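Local coordinates for zinc phosphodiesterase ELAC protein 1 (Homo sapiens, PDB 3ZWF) that cleaves extra 3' nucleotides from tRNA precursors with two zinc ions and removes a 2',3'-cyclic phosphate from tRNAs during tRNA repair, at residues L48-I53 with P70-T75; F100-M105 with F114-H119. One frame throughout, in Å; residues are numbered along the deposited sequence. Where two conformers were deposited one is given.

Both contacts seat helices on the same mixed sheet of the metallo-beta-lactamase fold. Interaction 1 is the more deeply buried. It holds helix 69-79 against the turn that leads into strand 53-57, and its chemistry is purely aliphatic. Interaction 2 sets helix 97-107 against strand 116-121. It mixes aliphatic contacts with the aromatic side chains of Tyr116 and Trp102, and it runs out to the surface, where an ethanediol is bound. The two are joined through helix 69-79: Leu73 CD1 lies 3.7 Å from Ile101 CG2, and Pro70 CG lies 3.7 Å from Phe100 CE2. Both contacts also touch the second subunit of the homodimer.

Interaction 1 of 2, residues L48-I53 with P70-T75; sequences LKAGRI and PGLLCT
Leu72 meets Ala50 and Ile53 with the methyls of its isobutyl group. The contact belongs to the beta-alpha-beta part of the metallo-beta-lactamase fold. Strand 53-57 leads into the zinc-binding loop, and helix 69-79 then returns over the sheet. The short 3-10 turn 50-52 stands at the start of that strand, beside the helix. Ala50 CB lies 4.2 Å from Leu72 CD1, and Ile53 CD1 lies 4.4 Å from Leu72 CD2. Leu72 CD1 is almost as near to Ile53 CD1, so the Ile53 methyl faces the fork of the leucine. CG of Leu72 stands opposite the backbone N (chi1 180°), which carries the fork from the helix across to the turn. In Ile53, CG1 runs opposite the carbonyl carbon and chi2 is 170°; this extended chain carries CD1 out toward the fork.

The well-packed part is around Leu72 and Ile53, which are both buried. Leu43 of helix 39-45 touches both side chains, Leu32 and Cys35 touch Leu72, and Cys30 touches Ile53. The direct methyl contacts are only moderately close. The other side of the turn opens to solvent. Gly51 is exposed, and the outer atoms of Lys49 and Arg52 are not modelled, consistent with mobile side chains. Ala50 sits at the boundary, with its CB directed to the helix. The site is not part of the metal centre: the side chain of Leu72 is about 12 Å from that of the zinc ligand His65. Pro70 and Cys74 of the helix pack on Phe67 of the second subunit. Backbone bonds keep the turn in shape: Arg52 N donates to Lys49 O at 3.0 Å, and Ile53 N donates to Ala50 O at 3.0 Å.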
ATOM      1  N   LEU A  48     -10.089 -10.117 -13.627  1.00 39.03           N
ATOM      2  CA  LEU A  48      -9.059 -11.054 -13.161  1.00 36.04           C
ATOM      3  C   LEU A  48      -9.283 -11.424 -11.703  1.00 38.27           C
ATOM      4  O   LEU A  48     -10.000 -10.735 -10.984  1.00 37.95           O
ATOM      5  CB  LEU A  48      -7.694 -10.405 -13.257  1.00 33.65           C
ATOM      6  CG  LEU A  48      -7.285  -9.821 -14.587  1.00 33.12           C
ATOM      7  CD1 LEU A  48      -6.172  -8.821 -14.321  1.00 32.97           C
ATOM      8  CD2 LEU A  48      -6.834 -10.936 -15.528  1.00 33.98           C
ATOM      9  N   LYS A  49      -8.636 -12.500 -11.272  1.00 43.91           N
ATOM     10  CA  LYS A  49      -8.712 -12.961  -9.879  1.00 42.87           C
ATOM     11  C   LYS A  49      -7.299 -13.083  -9.289  1.00 41.32           C
ATOM     12  O   LYS A  49      -6.428 -13.757  -9.865  1.00 38.41           O
ATOM     13  CB  LYS A  49      -9.452 -14.303  -9.801  1.00 49.06           C
ATOM     14  N   ALA A  50      -7.080 -12.404  -8.162  1.00 37.76           N
ATOM     15  CA  ALA A  50      -5.787 -12.411  -7.454  1.00 38.73           C
ATOM     16  C   ALA A  50      -5.285 -13.834  -7.218  1.00 41.67           C
ATOM     17  O   ALA A  50      -4.091 -14.129  -7.364  1.00 38.96           O
ATOM     18  CB  ALA A  50      -5.905 -11.666  -6.103  1.00 39.96           C
ATOM     19  N   GLY A  51      -6.216 -14.720  -6.882  1.00 42.19           N
ATOM     20  CA  GLY A  51      -5.902 -16.132  -6.611  1.00 42.88           C
ATOM     21  C   GLY A  51      -5.284 -16.921  -7.751  1.00 43.21           C
ATOM     22  O   GLY A  51      -4.739 -17.993  -7.526  1.00 43.75           O
ATOM     23  N   ARG A  52      -5.370 -16.406  -8.977  1.00 41.26           N
ATOM     24  CA  ARG A  52      -4.772 -17.065 -10.151  1.00 39.96           C
ATOM     25  C   ARG A  52      -3.332 -16.606 -10.438  1.00 36.97           C
ATOM     26  O   ARG A  52      -2.702 -17.067 -11.384  1.00 35.90           O
ATOM     27  CB  ARG A  52      -5.644 -16.823 -11.404  1.00 45.81           C
ATOM     28  CG  ARG A  52      -6.950 -17.607 -11.419  1.00 55.03           C
ATOM     29  CD  ARG A  52      -7.845 -17.230 -12.593  1.00 60.61           C
ATOM     30  N   ILE A  53      -2.812 -15.686  -9.633  1.00 33.55           N
ATOM     31  CA  ILE A  53      -1.468 -15.131  -9.869  1.00 31.26           C
ATOM     32  C   ILE A  53      -0.431 -16.144  -9.428  1.00 31.39           C
ATOM     33  O   ILE A  53      -0.436 -16.554  -8.271  1.00 32.59           O
ATOM     34  CB  ILE A  53      -1.266 -13.792  -9.122  1.00 29.82           C
ATOM     35  CG1 ILE A  53      -2.141 -12.684  -9.740  1.00 29.20           C
ATOM     36  CG2 ILE A  53       0.223 -13.426  -9.129  1.00 28.49           C
ATOM     37  CD1 ILE A  53      -2.202 -11.367  -8.928  1.00 30.01           C
ATOM     38  N   PRO A  70       2.785  -6.290  -0.175  1.00 23.94           N
ATOM     39  CA  PRO A  70       2.405  -6.981   1.071  1.00 25.65           C
ATOM     40  C   PRO A  70       0.910  -7.204   1.178  1.00 24.77           C
ATOM     41  O   PRO A  70       0.457  -8.303   1.548  1.00 25.44           O
ATOM     42  CB  PRO A  70       2.904  -6.016   2.155  1.00 25.76           C
ATOM     43  CG  PRO A  70       4.052  -5.343   1.547  1.00 27.07           C
ATOM     44  CD  PRO A  70       3.656  -5.133   0.099  1.00 24.49           C
ATOM     45  N   GLY A  71       0.149  -6.156   0.852  1.00 24.49           N
ATOM     46  CA  GLY A  71      -1.302  -6.231   0.854  1.00 24.98           C
ATOM     47  C   GLY A  71      -1.828  -7.278  -0.081  1.00 25.44           C
ATOM     48  O   GLY A  71      -2.708  -8.049   0.278  1.00 26.98           O
ATOM     49  N   LEU A  72      -1.290  -7.295  -1.295  1.00 25.57           N
ATOM     50  CA  LEU A  72      -1.678  -8.289  -2.289  1.00 25.64           C
ATOM     51  C   LEU A  72      -1.469  -9.722  -1.777  1.00 26.03           C
ATOM     52  O   LEU A  72      -2.350 -10.563  -1.915  1.00 26.84           O
ATOM     53  CB  LEU A  72      -0.964  -8.062  -3.594  1.00 26.03           C
ATOM     54  CG  LEU A  72      -1.291  -9.059  -4.710  1.00 30.23           C
ATOM     55  CD1 LEU A  72      -2.774  -9.029  -5.113  1.00 29.62           C
ATOM     56  CD2 LEU A  72      -0.382  -8.795  -5.916  1.00 29.76           C
ATOM     57  N   LEU A  73      -0.289 -10.011  -1.232  1.00 26.34           N
ATOM     58  CA  LEU A  73       0.012 -11.372  -0.739  1.00 26.60           C
ATOM     59  C   LEU A  73      -0.949 -11.749   0.381  1.00 28.04           C
ATOM     60  O   LEU A  73      -1.492 -12.849   0.407  1.00 29.34           O
ATOM     61  CB  LEU A  73       1.460 -11.484  -0.241  1.00 26.36           C
ATOM     62  CG  LEU A  73       2.533 -11.262  -1.334  1.00 25.80           C
ATOM     63  CD1 LEU A  73       3.940 -11.257  -0.766  1.00 26.03           C
ATOM     64  CD2 LEU A  73       2.385 -12.249  -2.527  1.00 26.36           C
ATOM     65  N   CYS A  74      -1.180 -10.814   1.294  1.00 28.57           N
ATOM     66  CA  CYS A  74      -2.086 -11.058   2.428  1.00 30.16           C
ATOM     67  C   CYS A  74      -3.484 -11.430   1.952  1.00 31.73           C
ATOM     68  O   CYS A  74      -4.103 -12.371   2.437  1.00 34.02           O
ATOM     69  CB  CYS A  74      -2.172  -9.835   3.355  1.00 30.91           C
ATOM     70  SG  CYS A  74      -0.760  -9.582   4.318  1.00 37.20           S
ATOM     71  N   THR A  75      -3.974 -10.669   0.993  1.00 34.99           N
ATOM     72  CA  THR A  75      -5.336 -10.837   0.502  0.50 34.20           C
ATOM     73  C   THR A  75      -5.460 -12.143  -0.310  1.00 35.84           C
ATOM     74  O   THR A  75      -6.426 -12.889  -0.145  1.00 41.68           O
ATOM     75  CB  THR A  75      -5.810  -9.532  -0.213  0.50 31.86           C
ATOM     76  OG1 THR A  75      -5.798  -8.463   0.755  0.50 29.94           O
ATOM     77  CG2 THR A  75      -7.195  -9.682  -0.790  0.50 30.84           C
TER

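Interaction 2 of 2, residues F100-M105 with F114-H119; sequences FIWRTM and FHYVVH. With EDO (1,2-ethanediol), chain I.
Ile101 lays its CG2 methyl against the hydroxyl end of the Tyr116 side chain, 3.4 Å from OH and 3.7 Å from CZ. The two residues belong to a beta-alpha-beta unit, in which helix 97-107 connects the adjacent parallel strands 89-94 and 116-121. Segment 100-105 of the helix runs roughly antiparallel to strand 116-119, at 143°; their axes come within 10.5 Å. Ile101 serves the strand with two branches. CG2 stands opposite the backbone N and meets Tyr116, while the longer arm takes CD1 to within 3.8 Å of Val118 CG2. That same Val118 methyl sits at the edge of the Tyr116 ring, in its plane, so isoleucine, valine and tyrosine pack as a group. Ile91 of the neighbouring strand touches Ile101 and Tyr116, and Leu69 of helix 69-79 also meets Ile101.

Toward the surface, Trp102 completes the contact. Tyr116 OH lies against its backbone, 3.9 Å from Trp102 CA. The indole is farther, with Trp102 CE3 at 4.2 Å from Tyr116 OH in an oblique approach. The Tyr116 side chain takes a chi1 of 71°, between its own N and carbonyl carbon, which sends the ring out from the strand toward the helix. An ethanediol, probably from the crystallisation liquor, lies over one ring face and has a carbon at the edge of the Trp102 indole. Its O1 donates a 2.8 Å hydrogen bond to Tyr116 O.

The far side of the helix looks to the dimer partner: Phe100 packs on Leu107 of the second subunit, and Thr104 on Phe67 of that chain. Here the helix backbone is gripped twice at one carbonyl. Phe100 O accepts from Thr104 N and, on the opposite face of its plane, from Thr104 OG1 at 2.7 Å.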
ATOM      1  N   PHE A 100      12.340  -7.174   2.453  1.00 24.91           N
ATOM      2  CA  PHE A 100      11.198  -6.304   2.596  1.00 24.74           C
ATOM      3  C   PHE A 100       9.940  -7.117   2.839  1.00 25.15           C
ATOM      4  O   PHE A 100       9.164  -6.847   3.771  1.00 25.16           O
ATOM      5  CB  PHE A 100      10.987  -5.395   1.380  1.00 24.54           C
ATOM      6  CG  PHE A 100       9.722  -4.618   1.444  1.00 24.63           C
ATOM      7  CD1 PHE A 100       9.598  -3.565   2.318  1.00 25.84           C
ATOM      8  CD2 PHE A 100       8.637  -4.946   0.638  1.00 25.34           C
ATOM      9  CE1 PHE A 100       8.393  -2.847   2.398  1.00 25.64           C
ATOM     10  CE2 PHE A 100       7.451  -4.206   0.684  1.00 26.60           C
ATOM     11  CZ  PHE A 100       7.343  -3.163   1.555  1.00 26.50           C
ATOM     12  N   ILE A 101       9.711  -8.113   2.002  1.00 24.80           N
ATOM     13  CA  ILE A 101       8.509  -8.950   2.116  1.00 25.09           C
ATOM     14  C   ILE A 101       8.533  -9.754   3.445  1.00 25.67           C
ATOM     15  O   ILE A 101       7.549  -9.764   4.201  1.00 26.05           O
ATOM     16  CB  ILE A 101       8.292  -9.885   0.886  1.00 25.10           C
ATOM     17  CG1 ILE A 101       8.118  -9.073  -0.400  1.00 24.66           C
ATOM     18  CG2 ILE A 101       7.085 -10.772   1.123  1.00 27.09           C
ATOM     19  CD1 ILE A 101       8.346  -9.865  -1.675  1.00 26.07           C
ATOM     20  N   TRP A 102       9.667 -10.393   3.753  1.00 25.85           N
ATOM     21  CA  TRP A 102       9.779 -11.214   4.941  1.00 28.00           C
ATOM     22  C   TRP A 102       9.485 -10.388   6.198  1.00 27.25           C
ATOM     23  O   TRP A 102       8.708 -10.785   7.073  1.00 30.23           O
ATOM     24  CB  TRP A 102      11.197 -11.813   5.057  1.00 31.37           C
ATOM     25  CG  TRP A 102      11.384 -12.519   6.283  1.00 37.34           C
ATOM     26  CD1 TRP A 102      11.864 -12.007   7.493  1.00 41.06           C
ATOM     27  CD2 TRP A 102      11.036 -13.881   6.541  1.00 56.34           C
ATOM     28  NE1 TRP A 102      11.829 -12.979   8.450  1.00 53.19           N
ATOM     29  CE2 TRP A 102      11.337 -14.139   7.901  1.00 49.78           C
ATOM     30  CE3 TRP A 102      10.506 -14.917   5.756  1.00 69.99           C
ATOM     31  CZ2 TRP A 102      11.134 -15.391   8.484  1.00 84.53           C
ATOM     32  CZ3 TRP A 102      10.307 -16.167   6.342  1.00 78.70           C
ATOM     33  CH2 TRP A 102      10.619 -16.389   7.692  1.00 87.88           C
ATOM     34  N   ARG A 103      10.137  -9.240   6.280  1.00 26.52           N
ATOM     35  CA  ARG A 103      10.060  -8.397   7.505  1.00 27.61           C
ATOM     36  C   ARG A 103       8.650  -7.855   7.646  1.00 26.97           C
ATOM     37  O   ARG A 103       8.102  -7.763   8.757  1.00 27.61           O
ATOM     38  CB  ARG A 103      11.027  -7.218   7.428  1.00 30.44           C
ATOM     39  CG  ARG A 103      12.514  -7.623   7.569  1.00 34.70           C
ATOM     40  CD  ARG A 103      13.360  -6.403   7.945  1.00 45.62           C
ATOM     41  NE  ARG A 103      14.626  -6.406   7.221  1.00 80.31           N
ATOM     42  CZ  ARG A 103      15.630  -7.253   7.431  1.00 61.50           C
ATOM     43  NH1 ARG A 103      15.562  -8.185   8.380  1.00 91.27           N
ATOM     44  NH2 ARG A 103      16.720  -7.161   6.682  1.00 65.28           N
ATOM     45  N   THR A 104       8.047  -7.487   6.515  1.00 26.46           N
ATOM     46  CA  THR A 104       6.691  -6.894   6.530  1.00 26.63           C
ATOM     47  C   THR A 104       5.641  -7.938   6.957  1.00 27.23           C
ATOM     48  O   THR A 104       4.744  -7.658   7.746  1.00 27.86           O
ATOM     49  CB  THR A 104       6.349  -6.201   5.194  1.00 26.01           C
ATOM     50  OG1 THR A 104       7.390  -5.240   4.941  1.00 25.67           O
ATOM     51  CG2 THR A 104       4.949  -5.486   5.248  1.00 26.31           C
ATOM     52  N   MET A 105       5.801  -9.165   6.479  1.00 27.20           N
ATOM     53  CA  MET A 105       4.921 -10.267   6.899  1.00 27.93           C
ATOM     54  C   MET A 105       5.089 -10.559   8.396  1.00 28.68           C
ATOM     55  O   MET A 105       4.103 -10.788   9.106  1.00 29.47           O
ATOM     56  CB  MET A 105       5.142 -11.531   6.087  1.00 28.42           C
ATOM     57  CG  MET A 105       4.808 -11.388   4.616  1.00 28.35           C
ATOM     58  SD  MET A 105       3.095 -11.013   4.257  1.00 31.00           S
ATOM     59  CE  MET A 105       3.169  -9.271   3.861  1.00 29.92           C
ATOM     60  N   PHE A 114       0.069 -19.963   1.528  1.00 37.04           N
ATOM     61  CA  PHE A 114       0.833 -20.470   0.380  1.00 35.72           C
ATOM     62  C   PHE A 114       2.311 -20.187   0.603  1.00 35.91           C
ATOM     63  O   PHE A 114       2.680 -19.323   1.391  1.00 38.76           O
ATOM     64  CB  PHE A 114       0.354 -19.843  -0.947  1.00 34.19           C
ATOM     65  CG  PHE A 114       0.471 -18.347  -0.987  1.00 32.28           C
ATOM     66  CD1 PHE A 114       1.651 -17.731  -1.339  1.00 31.10           C
ATOM     67  CD2 PHE A 114      -0.584 -17.553  -0.584  1.00 32.39           C
ATOM     68  CE1 PHE A 114       1.759 -16.334  -1.314  1.00 30.06           C
ATOM     69  CE2 PHE A 114      -0.476 -16.182  -0.588  1.00 31.34           C
ATOM     70  CZ  PHE A 114       0.699 -15.577  -0.951  1.00 30.17           C
ATOM     71  N   HIS A 115       3.147 -20.955  -0.085  1.00 36.39           N
ATOM     72  CA  HIS A 115       4.585 -20.746  -0.109  1.00 37.26           C
ATOM     73  C   HIS A 115       4.912 -19.741  -1.190  1.00 34.95           C
ATOM     74  O   HIS A 115       4.259 -19.699  -2.239  1.00 33.99           O
ATOM     75  CB  HIS A 115       5.324 -22.059  -0.405  1.00 37.65           C
ATOM     76  N   TYR A 116       5.908 -18.907  -0.914  1.00 34.32           N
ATOM     77  CA  TYR A 116       6.456 -18.036  -1.952  1.00 33.93           C
ATOM     78  C   TYR A 116       7.984 -18.057  -1.894  1.00 31.99           C
ATOM     79  O   TYR A 116       8.572 -18.405  -0.883  1.00 32.23           O
ATOM     80  CB  TYR A 116       5.936 -16.603  -1.836  1.00 31.71           C
ATOM     81  CG  TYR A 116       6.480 -15.847  -0.661  1.00 33.90           C
ATOM     82  CD1 TYR A 116       5.923 -15.989   0.612  1.00 41.03           C
ATOM     83  CD2 TYR A 116       7.530 -14.966  -0.822  1.00 32.63           C
ATOM     84  CE1 TYR A 116       6.450 -15.294   1.700  1.00 39.04           C
ATOM     85  CE2 TYR A 116       8.059 -14.276   0.227  1.00 33.32           C
ATOM     86  CZ  TYR A 116       7.516 -14.432   1.496  1.00 35.12           C
ATOM     87  OH  TYR A 116       8.066 -13.731   2.536  1.00 31.30           O
ATOM     88  N   VAL A 117       8.595 -17.670  -3.000  1.00 30.49           N
ATOM     89  CA  VAL A 117      10.056 -17.524  -3.080  0.50 29.99           C
ATOM     90  C   VAL A 117      10.359 -16.215  -3.808  1.00 29.08           C
ATOM     91  O   VAL A 117       9.648 -15.823  -4.734  1.00 28.91           O
ATOM     92  CB  VAL A 117      10.722 -18.712  -3.786  0.50 31.12           C
ATOM     93  CG1 VAL A 117      10.738 -19.920  -2.843  0.50 32.01           C
ATOM     94  CG2 VAL A 117      10.016 -19.049  -5.111  0.50 30.69           C
ATOM     95  N   VAL A 118      11.401 -15.535  -3.340  1.00 27.62           N
ATOM     96  CA  VAL A 118      11.825 -14.295  -3.972  1.00 26.51           C
ATOM     97  C   VAL A 118      13.214 -14.481  -4.567  1.00 26.81           C
ATOM     98  O   VAL A 118      14.190 -14.848  -3.869  1.00 27.09           O
ATOM     99  CB  VAL A 118      11.838 -13.107  -3.013  1.00 25.88           C
ATOM    100  CG1 VAL A 118      12.190 -11.836  -3.786  1.00 25.38           C
ATOM    101  CG2 VAL A 118      10.481 -12.987  -2.248  1.00 25.79           C
ATOM    102  N   HIS A 119      13.294 -14.291  -5.878  1.00 26.89           N
ATOM    103  CA  HIS A 119      14.568 -14.370  -6.629  1.00 27.31           C
ATOM    104  C   HIS A 119      15.019 -12.960  -6.901  1.00 26.77           C
ATOM    105  O   HIS A 119      14.209 -12.143  -7.442  1.00 26.81           O
ATOM    106  CB  HIS A 119      14.355 -15.108  -7.907  1.00 27.97           C
ATOM    107  CG  HIS A 119      13.882 -16.505  -7.710  1.00 28.69           C
ATOM    108  ND1 HIS A 119      14.554 -17.400  -6.900  1.00 29.20           N
ATOM    109  CD2 HIS A 119      12.828 -17.182  -8.223  1.00 29.14           C
ATOM    110  CE1 HIS A 119      13.945 -18.570  -6.942  1.00 29.92           C
ATOM    111  NE2 HIS A 119      12.875 -18.454  -7.709  1.00 29.91           N
TER
HETATM  112  C1  EDO I1368      10.151 -17.537   1.714  1.00 54.86           C
HETATM  113  O1  EDO I1368       8.794 -17.986   1.862  1.00 72.02           O
HETATM  114  C2  EDO I1368      10.225 -16.038   1.472  1.00 72.83           C
HETATM  115  O2  EDO I1368      11.556 -15.550   1.400  1.00 37.21           O